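Local structure of putative uncharacterized protein (Dictyostelium purpureum, 4R12) at residues A[44-49]-A[60-65]; A[70-75]-A[92-97]; A[142-147]-A[173-178]. The protein is probably an essential subunit of the gamma-secretase complex, the intramembrane protease that cleaves membrane proteins such as Notch receptors, and a putative recruiter of its substrates. One frame throughout, in Å; residues are numbered along the deposited sequence.

Contact 1 of 3, residues A[44-49]-A[60-65]; sequences SGILYL and FSYSQQ
In the small lobe of nicastrin, the loop between helix 53-57 and strand 67-72 folds back over strand 43-50, and Tyr48 and Ile46 of the strand receive Tyr62 and Gln65 of the loop. The two tyrosine rings run past each other in opposite directions, their planes inclined at 48° and their centroids 4.9 Å apart, an oblique pairing. Tyr48 brings its CD2-CE2 side over one face of the Tyr62 ring, with CE2 4.0 Å from Tyr62 CD1. Against the opposite face of that ring lies the backbone N of Gln64. The loop is the last part of the connection, by way of helix 53-57, from strand 43-50 to its parallel neighbour 67-72, and Ile68 of the second strand also touches Ile46, Tyr48 and Tyr62. Two residues before Tyr48 in the strand, Ile46 CG2 rests on the aliphatic part of Gln65, 3.6 Å from CG. The Gln65 chain leaves with CG anti to its backbone N (chi1 174°) and then bends at chi2, which brings NE2 to 3.7 Å from Ile46 CB; NE2 also makes a weak hydrogen bond to the carbonyl of Asp67. The hydroxyl of Tyr48 is bonded to the carbonyl of Ser55 in helix 53-57.

Contact 2 of 3, residues A[70-75]-A[92-97]; sequences VVLDTN and EGIIVL. With NAG (2-acetamido-2-deoxy-beta-D-glucopyranose), chain C.
Strands 70-72 and 92-96 run parallel, 4.7 Å apart at closest approach and 21° from exact alignment, with Val70, Val71 and Leu72 paired to Ile94, Ile95 and Val96. Four backbone hydrogen bonds join them: Val70 N to Gly93 O, Ile95 N to Val70 O, Leu72 N to Ile95 O and Leu97 N to Leu72 O. The first is the most bent (143° at the hydrogen), whereas the last is nearly straight at 173°.

On the face carrying Val70 and Leu72, Leu72 CD1 meets Ile94 CG2 at 3.6 Å; the Ile94 branch gets there because CG2 stands anti to the backbone N while CG1 turns back toward Val70 CB. Val71 lies on the other face, where its CG1 touches Leu97 CD2 at 3.6 Å, the two side chains crossing at about a right angle. Leu97 CG also lies 3.5 Å from Leu72 O, so the isobutyl group fills the angle between the neighbouring backbone and Val71. Replacing the leucine by an alanine is likely to open a gap beside Val71 CG1 and take from Ser151 and Arg155 of helix 148-160 the leucine side chain they touch.

Past the paired residues, two waters bridge the chains: both donate to Leu97 O, one of them accepting from Thr74 N at 2.8 Å and the other bonded to Thr74 OG1. Asp73 OD1 accepts from Asn75 N in an Asx turn, while its OD2 forms a salt bridge with Arg155. Asn75 O receives a hydrogen bond from O6 of an N-acetylglucosamine (2.9 Å), part of a glycan attached to the protein. The pair forms the two parallel strands of a beta-alpha-beta unit, strand 67-72, helix 79-83 and strand 90-96, in the small lobe.

Contact 3 of 3, residues A[142-147]-A[173-178]; sequences PIFAID and LDSFMQ
Phe144 and Leu173 lie against each other with their side chains running in opposite directions, the leucine over one face of the ring. Leu173 CG stands 4.3 Å from the ring centroid and 27° off its normal, a CH-pi contact, and CD2 comes to 3.5 Å from Phe144 CD1. The same ring uses its rim for polar atoms: the carbonyl oxygen of Asp174 lies in the ring plane, 3.4 Å from CZ, while Ser175 OG sits near that plane beside CE1. Such an approach suits the slightly positive ring hydrogens. Pro142 adds to the apolar side, its CG packing on Leu173 CB at 3.7 Å, so that the leucine meets the pyrrolidine and the phenyl ring on two adjoining sides. Ser175 OG takes the position between its backbone N and carbonyl carbon (chi1 63°), which sets it 3.4 Å from Pro142 CB and lets it bond a water at 2.8 Å. That water accepts from Ile143 N, joining the two segments where their backbones do not pair. Leu582 of strand 581-586 touches both Phe144 and Leu173, extending the cluster. The arrangement is buried hydrophobic packing between strands 143-146 and 169-174, which are not paired with each other, in the small lobe.

In the fold
All three contacts lie in the small lobe and are mainly buried, though contact 1 has a more open side, with Tyr62 and Gln65 partly exposed. Strands 43-50, 67-72, 90-96 and 143-146 are successive neighbours in its sheet, and contact 2 holds the middle pair: Val71 N probably bonds Tyr48 O of contact 1, and Val96 N probably bonds Phe144 O of contact 3. Contacts 1 and 3 do not touch, yet strand 169-174 of contact 3 pairs with strand 43-50 of contact 1. Main-chain bonding dominates contact 2, whereas the other two rest on side chains: tyrosines and a glutamine covering a strand in contact 1, phenylalanine, leucine and proline in contact 3.

Contact 1 of 3, residues A[44-49]-A[60-65]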
loop_
_atom_site.group_PDB
_atom_site.type_symbol
_atom_site.label_atom_id
_atom_site.label_comp_id
_atom_site.label_asym_id
_atom_site.label_seq_id
_atom_site.Cartn_x
_atom_site.Cartn_y
_atom_site.Cartn_z
ATOM N N SER A 44 16.993 -22.722 -13.932
ATOM C CA SER A 44 18.421 -22.440 -13.928
ATOM C C SER A 44 18.920 -22.198 -15.345
ATOM O O SER A 44 18.266 -22.578 -16.306
ATOM C CB SER A 44 19.197 -23.590 -13.277
ATOM O OG SER A 44 18.990 -24.799 -13.988
ATOM N N GLY A 45 20.072 -21.545 -15.465
ATOM C CA GLY A 45 20.637 -21.241 -16.764
ATOM C C GLY A 45 21.906 -20.418 -16.674
ATOM O O GLY A 45 22.328 -20.012 -15.587
ATOM N N ILE A 46 22.517 -20.179 -17.829
ATOM C CA ILE A 46 23.707 -19.346 -17.920
ATOM C C ILE A 46 23.315 -17.862 -17.780
ATOM O O ILE A 46 22.320 -17.416 -18.358
ATOM C CB ILE A 46 24.451 -19.595 -19.257
ATOM C CG1 ILE A 46 25.801 -18.879 -19.287
ATOM C CG2 ILE A 46 23.595 -19.187 -20.446
ATOM C CD1 ILE A 46 26.859 -19.550 -18.460
ATOM N N LEU A 47 24.076 -17.107 -16.993
ATOM C CA LEU A 47 23.804 -15.680 -16.840
ATOM C C LEU A 47 24.191 -14.919 -18.104
ATOM O O LEU A 47 25.306 -15.057 -18.604
ATOM C CB LEU A 47 24.553 -15.113 -15.633
ATOM C CG LEU A 47 24.153 -15.630 -14.250
ATOM C CD1 LEU A 47 25.013 -14.992 -13.185
ATOM C CD2 LEU A 47 22.680 -15.368 -13.983
ATOM N N TYR A 48 23.257 -14.137 -18.634
ATOM C CA TYR A 48 23.530 -13.288 -19.790
ATOM C C TYR A 48 23.085 -11.863 -19.483
ATOM O O TYR A 48 21.912 -11.631 -19.197
ATOM C CB TYR A 48 22.817 -13.804 -21.042
ATOM C CG TYR A 48 23.009 -12.918 -22.258
ATOM C CD1 TYR A 48 22.189 -11.815 -22.480
ATOM C CD2 TYR A 48 24.014 -13.180 -23.182
ATOM C CE1 TYR A 48 22.364 -11.001 -23.583
ATOM C CE2 TYR A 48 24.196 -12.371 -24.291
ATOM C CZ TYR A 48 23.370 -11.283 -24.485
ATOM O OH TYR A 48 23.547 -10.478 -25.585
ATOM N N LEU A 49 24.018 -10.914 -19.564
ATOM C CA LEU A 49 23.756 -9.526 -19.167
ATOM C C LEU A 49 23.322 -8.624 -20.317
ATOM O O LEU A 49 24.010 -8.509 -21.328
ATOM C CB LEU A 49 24.999 -8.928 -18.508
ATOM C CG LEU A 49 24.949 -7.429 -18.197
ATOM C CD1 LEU A 49 23.923 -7.131 -17.107
ATOM C CD2 LEU A 49 26.322 -6.937 -17.798
ATOM N N PHE A 60 19.495 -11.945 -29.508
ATOM C CA PHE A 60 18.711 -12.656 -30.509
ATOM C C PHE A 60 19.539 -13.674 -31.283
ATOM O O PHE A 60 18.990 -14.610 -31.870
ATOM C CB PHE A 60 18.070 -11.669 -31.484
ATOM C CG PHE A 60 17.129 -10.699 -30.833
ATOM C CD1 PHE A 60 17.597 -9.502 -30.314
ATOM C CD2 PHE A 60 15.778 -10.982 -30.738
ATOM C CE1 PHE A 60 16.735 -8.601 -29.713
ATOM C CE2 PHE A 60 14.908 -10.086 -30.141
ATOM C CZ PHE A 60 15.388 -8.892 -29.623
ATOM N N SER A 61 20.858 -13.494 -31.273
ATOM C CA SER A 61 21.758 -14.342 -32.045
ATOM C C SER A 61 22.705 -15.135 -31.150
ATOM O O SER A 61 23.766 -15.573 -31.589
ATOM C CB SER A 61 22.562 -13.492 -33.032
ATOM O OG SER A 61 21.744 -12.508 -33.640
ATOM N N TYR A 62 22.314 -15.316 -29.893
ATOM C CA TYR A 62 23.159 -15.981 -28.907
ATOM C C TYR A 62 22.664 -17.393 -28.612
ATOM O O TYR A 62 21.609 -17.567 -28.009
ATOM C CB TYR A 62 23.203 -15.155 -27.617
ATOM C CG TYR A 62 23.955 -15.791 -26.466
ATOM C CD1 TYR A 62 25.328 -15.641 -26.339
ATOM C CD2 TYR A 62 23.287 -16.522 -25.494
ATOM C CE1 TYR A 62 26.017 -16.215 -25.282
ATOM C CE2 TYR A 62 23.967 -17.103 -24.435
ATOM C CZ TYR A 62 25.330 -16.944 -24.333
ATOM O OH TYR A 62 26.006 -17.518 -23.279
ATOM N N SER A 63 23.427 -18.400 -29.030
ATOM C CA SER A 63 23.020 -19.791 -28.823
ATOM C C SER A 63 24.143 -20.689 -28.295
ATOM O O SER A 63 24.186 -21.880 -28.598
ATOM C CB SER A 63 22.457 -20.374 -30.124
ATOM O OG SER A 63 23.183 -19.918 -31.251
ATOM N N GLN A 64 25.035 -20.113 -27.492
ATOM C CA GLN A 64 26.091 -20.867 -26.817
ATOM C C GLN A 64 25.480 -21.865 -25.827
ATOM O O GLN A 64 26.107 -22.846 -25.423
ATOM C CB GLN A 64 27.052 -19.899 -26.109
ATOM C CG GLN A 64 27.909 -20.485 -24.981
ATOM C CD GLN A 64 28.743 -19.426 -24.283
ATOM O OE1 GLN A 64 29.055 -18.388 -24.868
ATOM N NE2 GLN A 64 29.100 -19.677 -23.028
ATOM N N GLN A 65 24.230 -21.613 -25.468
ATOM C CA GLN A 65 23.553 -22.389 -24.448
ATOM C C GLN A 65 22.051 -22.436 -24.698
ATOM O O GLN A 65 21.477 -21.505 -25.270
ATOM C CB GLN A 65 23.842 -21.786 -23.074
ATOM C CG GLN A 65 23.085 -22.426 -21.926
ATOM C CD GLN A 65 24.014 -23.070 -20.937
ATOM O OE1 GLN A 65 25.131 -23.449 -21.287
ATOM N NE2 GLN A 65 23.569 -23.191 -19.690
#

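Contact 2 of 3, residues A[70-75]-A[92-97]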
loop_
_atom_site.group_PDB
_atom_site.type_symbol
_atom_site.label_atom_id
_atom_site.label_comp_id
_atom_site.label_asym_id
_atom_site.label_seq_id
_atom_site.Cartn_x
_atom_site.Cartn_y
_atom_site.Cartn_z
ATOM N N VAL A 70 18.545 -14.256 -18.002
ATOM C CA VAL A 70 18.873 -12.897 -18.420
ATOM C C VAL A 70 19.004 -11.966 -17.222
ATOM O O VAL A 70 18.112 -11.891 -16.370
ATOM C CB VAL A 70 17.815 -12.333 -19.386
ATOM C CG1 VAL A 70 18.150 -10.895 -19.775
ATOM C CG2 VAL A 70 17.707 -13.207 -20.626
ATOM N N VAL A 71 20.127 -11.261 -17.157
ATOM C CA VAL A 71 20.354 -10.239 -16.140
ATOM C C VAL A 71 20.121 -8.876 -16.774
ATOM O O VAL A 71 20.770 -8.533 -17.760
ATOM C CB VAL A 71 21.777 -10.313 -15.564
ATOM C CG1 VAL A 71 21.962 -9.272 -14.477
ATOM C CG2 VAL A 71 22.055 -11.711 -15.027
ATOM N N LEU A 72 19.187 -8.110 -16.223
ATOM C CA LEU A 72 18.806 -6.836 -16.821
ATOM C C LEU A 72 19.241 -5.633 -16.002
ATOM O O LEU A 72 18.880 -5.511 -14.834
ATOM C CB LEU A 72 17.285 -6.766 -17.010
ATOM C CG LEU A 72 16.631 -7.662 -18.058
ATOM C CD1 LEU A 72 15.117 -7.545 -17.966
ATOM C CD2 LEU A 72 17.111 -7.269 -19.435
ATOM N N ASP A 73 20.005 -4.742 -16.622
ATOM C CA ASP A 73 20.101 -3.381 -16.120
ATOM C C ASP A 73 18.680 -2.854 -16.158
ATOM O O ASP A 73 17.936 -3.140 -17.105
ATOM C CB ASP A 73 21.024 -2.519 -16.978
ATOM C CG ASP A 73 21.134 -1.088 -16.465
ATOM O OD1 ASP A 73 20.221 -0.277 -16.749
ATOM O OD2 ASP A 73 22.134 -0.783 -15.786
ATOM N N THR A 74 18.280 -2.101 -15.145
ATOM C CA THR A 74 16.867 -1.791 -15.023
ATOM C C THR A 74 16.339 -0.907 -16.159
ATOM O O THR A 74 15.132 -0.879 -16.404
ATOM C CB THR A 74 16.550 -1.131 -13.671
ATOM O OG1 THR A 74 15.129 -1.041 -13.516
ATOM C CG2 THR A 74 17.181 0.249 -13.567
ATOM N N ASN A 75 17.224 -0.206 -16.867
ATOM C CA ASN A 75 16.778 0.568 -18.027
ATOM C C ASN A 75 16.169 -0.328 -19.108
ATOM O O ASN A 75 15.404 0.134 -19.955
ATOM C CB ASN A 75 17.922 1.387 -18.615
ATOM C CG ASN A 75 17.932 2.826 -18.109
ATOM O OD1 ASN A 75 17.141 3.198 -17.236
ATOM N ND2 ASN A 75 18.833 3.642 -18.656
ATOM N N GLU A 92 14.960 -18.783 -19.286
ATOM C CA GLU A 92 14.564 -19.571 -18.115
ATOM C C GLU A 92 14.301 -18.697 -16.885
ATOM O O GLU A 92 13.793 -19.161 -15.867
ATOM C CB GLU A 92 15.629 -20.619 -17.801
ATOM C CG GLU A 92 15.768 -21.683 -18.882
ATOM C CD GLU A 92 14.529 -22.558 -19.016
ATOM O OE1 GLU A 92 13.682 -22.543 -18.098
ATOM O OE2 GLU A 92 14.403 -23.271 -20.044
ATOM N N GLY A 93 14.637 -17.424 -16.984
ATOM C CA GLY A 93 14.401 -16.541 -15.863
ATOM C C GLY A 93 15.043 -15.201 -16.094
ATOM O O GLY A 93 15.859 -15.046 -17.000
ATOM N N ILE A 94 14.667 -14.228 -15.272
ATOM C CA ILE A 94 15.249 -12.896 -15.351
ATOM C C ILE A 94 15.647 -12.416 -13.961
ATOM O O ILE A 94 14.922 -12.638 -12.986
ATOM C CB ILE A 94 14.267 -11.892 -15.999
ATOM C CG1 ILE A 94 14.078 -12.226 -17.479
ATOM C CG2 ILE A 94 14.756 -10.451 -15.857
ATOM C CD1 ILE A 94 12.962 -11.447 -18.130
ATOM N N ILE A 95 16.815 -11.786 -13.876
ATOM C CA ILE A 95 17.240 -11.089 -12.671
ATOM C C ILE A 95 17.321 -9.607 -12.983
ATOM O O ILE A 95 17.994 -9.201 -13.937
ATOM C CB ILE A 95 18.600 -11.580 -12.165
ATOM C CG1 ILE A 95 18.535 -13.073 -11.850
ATOM C CG2 ILE A 95 19.037 -10.778 -10.946
ATOM C CD1 ILE A 95 19.878 -13.683 -11.469
ATOM N N VAL A 96 16.621 -8.805 -12.191
ATOM C CA VAL A 96 16.625 -7.360 -12.394
ATOM C C VAL A 96 17.541 -6.705 -11.366
ATOM O O VAL A 96 17.384 -6.887 -10.153
ATOM C CB VAL A 96 15.199 -6.761 -12.308
ATOM C CG1 VAL A 96 15.247 -5.224 -12.428
ATOM C CG2 VAL A 96 14.298 -7.378 -13.397
ATOM N N LEU A 97 18.505 -5.945 -11.871
ATOM C CA LEU A 97 19.498 -5.288 -11.037
ATOM C C LEU A 97 18.942 -3.987 -10.463
ATOM O O LEU A 97 18.220 -3.256 -11.145
ATOM C CB LEU A 97 20.766 -5.012 -11.857
ATOM C CG LEU A 97 21.396 -6.221 -12.569
ATOM C CD1 LEU A 97 22.437 -5.744 -13.569
ATOM C CD2 LEU A 97 22.017 -7.189 -11.573
HETATM C C1 NAG C . 11.730 0.453 -22.338
HETATM C C2 NAG C . 11.573 1.858 -22.890
HETATM C C3 NAG C . 12.347 2.083 -24.158
HETATM C C4 NAG C . 13.782 1.679 -24.035
HETATM C C5 NAG C . 13.827 0.237 -23.527
HETATM C C6 NAG C . 15.213 -0.303 -23.283
HETATM C C7 NAG C . 9.400 2.535 -22.230
HETATM C C8 NAG C . 7.942 2.512 -22.553
HETATM N N2 NAG C . 10.214 2.134 -23.164
HETATM O O3 NAG C . 12.249 3.454 -24.478
HETATM O O4 NAG C . 14.289 1.775 -25.337
HETATM O O5 NAG C . 13.081 0.085 -22.337
HETATM O O6 NAG C . 16.113 0.630 -22.760
HETATM O O7 NAG C . 9.778 2.898 -21.162
HETATM O O HOH W 1 15.629 -2.091 -10.794
HETATM O O HOH W 2 19.878 -1.703 -12.825
#

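Contact 3 of 3, residues A[142-147]-A[173-178]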
loop_
_atom_site.group_PDB
_atom_site.type_symbol
_atom_site.label_atom_id
_atom_site.label_comp_id
_atom_site.label_asym_id
_atom_site.label_seq_id
_atom_site.Cartn_x
_atom_site.Cartn_y
_atom_site.Cartn_z
ATOM N N PRO A 142 10.470 -17.440 -13.823
ATOM C CA PRO A 142 10.567 -16.565 -12.651
ATOM C C PRO A 142 11.335 -15.274 -12.937
ATOM O O PRO A 142 12.239 -15.238 -13.786
ATOM C CB PRO A 142 11.309 -17.432 -11.637
ATOM C CG PRO A 142 12.175 -18.316 -12.486
ATOM C CD PRO A 142 11.389 -18.589 -13.733
ATOM N N ILE A 143 10.952 -14.213 -12.234
ATOM C CA ILE A 143 11.675 -12.958 -12.287
ATOM C C ILE A 143 11.979 -12.521 -10.850
ATOM O O ILE A 143 11.075 -12.454 -10.008
ATOM C CB ILE A 143 10.878 -11.847 -13.036
ATOM C CG1 ILE A 143 10.389 -12.365 -14.396
ATOM C CG2 ILE A 143 11.736 -10.598 -13.226
ATOM C CD1 ILE A 143 9.672 -11.306 -15.250
ATOM N N PHE A 144 13.256 -12.282 -10.566
ATOM C CA PHE A 144 13.678 -11.740 -9.269
ATOM C C PHE A 144 14.367 -10.396 -9.426
ATOM O O PHE A 144 15.187 -10.215 -10.335
ATOM C CB PHE A 144 14.678 -12.666 -8.554
ATOM C CG PHE A 144 14.091 -13.934 -7.988
ATOM C CD1 PHE A 144 13.296 -14.763 -8.750
ATOM C CD2 PHE A 144 14.417 -14.338 -6.705
ATOM C CE1 PHE A 144 12.802 -15.957 -8.231
ATOM C CE2 PHE A 144 13.925 -15.531 -6.182
ATOM C CZ PHE A 144 13.115 -16.338 -6.951
ATOM N N ALA A 145 14.088 -9.474 -8.505
ATOM C CA ALA A 145 14.987 -8.365 -8.274
ATOM C C ALA A 145 15.928 -8.744 -7.127
ATOM O O ALA A 145 15.635 -9.654 -6.345
ATOM C CB ALA A 145 14.220 -7.082 -7.943
ATOM N N ILE A 146 17.056 -8.050 -7.036
ATOM C CA ILE A 146 18.034 -8.299 -5.982
ATOM C C ILE A 146 18.509 -6.959 -5.445
ATOM O O ILE A 146 18.423 -5.949 -6.146
ATOM C CB ILE A 146 19.239 -9.126 -6.482
ATOM C CG1 ILE A 146 19.677 -8.655 -7.871
ATOM C CG2 ILE A 146 18.893 -10.625 -6.503
ATOM C CD1 ILE A 146 20.943 -9.309 -8.356
ATOM N N ASP A 147 19.013 -6.945 -4.211
ATOM C CA ASP A 147 19.375 -5.678 -3.579
ATOM C C ASP A 147 20.616 -5.065 -4.213
ATOM O O ASP A 147 21.206 -5.621 -5.138
ATOM C CB ASP A 147 19.565 -5.843 -2.060
ATOM C CG ASP A 147 20.856 -6.577 -1.678
ATOM O OD1 ASP A 147 21.680 -6.923 -2.543
ATOM O OD2 ASP A 147 21.057 -6.790 -0.470
ATOM N N LEU A 173 16.786 -19.914 -9.989
ATOM C CA LEU A 173 15.700 -19.183 -9.359
ATOM C C LEU A 173 14.562 -20.130 -8.950
ATOM O O LEU A 173 13.926 -20.763 -9.800
ATOM C CB LEU A 173 15.165 -18.094 -10.309
ATOM C CG LEU A 173 15.977 -16.825 -10.605
ATOM C CD1 LEU A 173 17.330 -17.117 -11.250
ATOM C CD2 LEU A 173 15.165 -15.858 -11.485
ATOM N N ASP A 174 14.311 -20.218 -7.650
ATOM C CA ASP A 174 13.214 -21.012 -7.100
ATOM C C ASP A 174 12.083 -20.114 -6.610
ATOM O O ASP A 174 12.257 -19.354 -5.652
ATOM C CB ASP A 174 13.694 -21.879 -5.928
ATOM C CG ASP A 174 14.849 -22.774 -6.298
ATOM O OD1 ASP A 174 14.782 -23.418 -7.362
ATOM O OD2 ASP A 174 15.825 -22.835 -5.520
ATOM N N SER A 175 10.932 -20.203 -7.264
ATOM C CA SER A 175 9.743 -19.490 -6.820
ATOM C C SER A 175 8.516 -20.174 -7.384
ATOM O O SER A 175 7.790 -19.603 -8.194
ATOM C CB SER A 175 9.792 -18.012 -7.239
ATOM O OG SER A 175 9.792 -17.868 -8.652
ATOM N N PHE A 176 8.289 -21.415 -6.959
ATOM C CA PHE A 176 7.169 -22.188 -7.464
ATOM C C PHE A 176 5.851 -21.755 -6.848
ATOM O O PHE A 176 5.667 -21.850 -5.638
ATOM C CB PHE A 176 7.349 -23.686 -7.218
ATOM C CG PHE A 176 6.183 -24.498 -7.710
ATOM C CD1 PHE A 176 5.970 -24.659 -9.072
ATOM C CD2 PHE A 176 5.280 -25.061 -6.822
ATOM C CE1 PHE A 176 4.885 -25.383 -9.540
ATOM C CE2 PHE A 176 4.187 -25.795 -7.284
ATOM C CZ PHE A 176 3.993 -25.953 -8.642
ATOM N N MET A 177 4.938 -21.296 -7.703
ATOM C CA MET A 177 3.625 -20.826 -7.283
ATOM C C MET A 177 2.593 -21.930 -7.434
ATOM O O MET A 177 2.333 -22.399 -8.540
ATOM C CB MET A 177 3.216 -19.589 -8.097
ATOM C CG MET A 177 4.194 -18.418 -7.961
ATOM S SD MET A 177 4.118 -17.643 -6.331
ATOM C CE MET A 177 5.865 -17.396 -5.998
ATOM N N GLN A 178 2.014 -22.357 -6.320
ATOM C CA GLN A 178 1.059 -23.461 -6.356
ATOM C C GLN A 178 -0.219 -23.089 -7.090
ATOM O O GLN A 178 -0.800 -23.913 -7.776
ATOM C CB GLN A 178 0.708 -23.923 -4.950
ATOM C CG GLN A 178 1.835 -24.588 -4.217
ATOM C CD GLN A 178 1.339 -25.294 -2.981
ATOM O OE1 GLN A 178 0.913 -26.449 -3.043
ATOM N NE2 GLN A 178 1.369 -24.596 -1.853
HETATM O O HOH W 3 9.374 -15.349 -9.882
#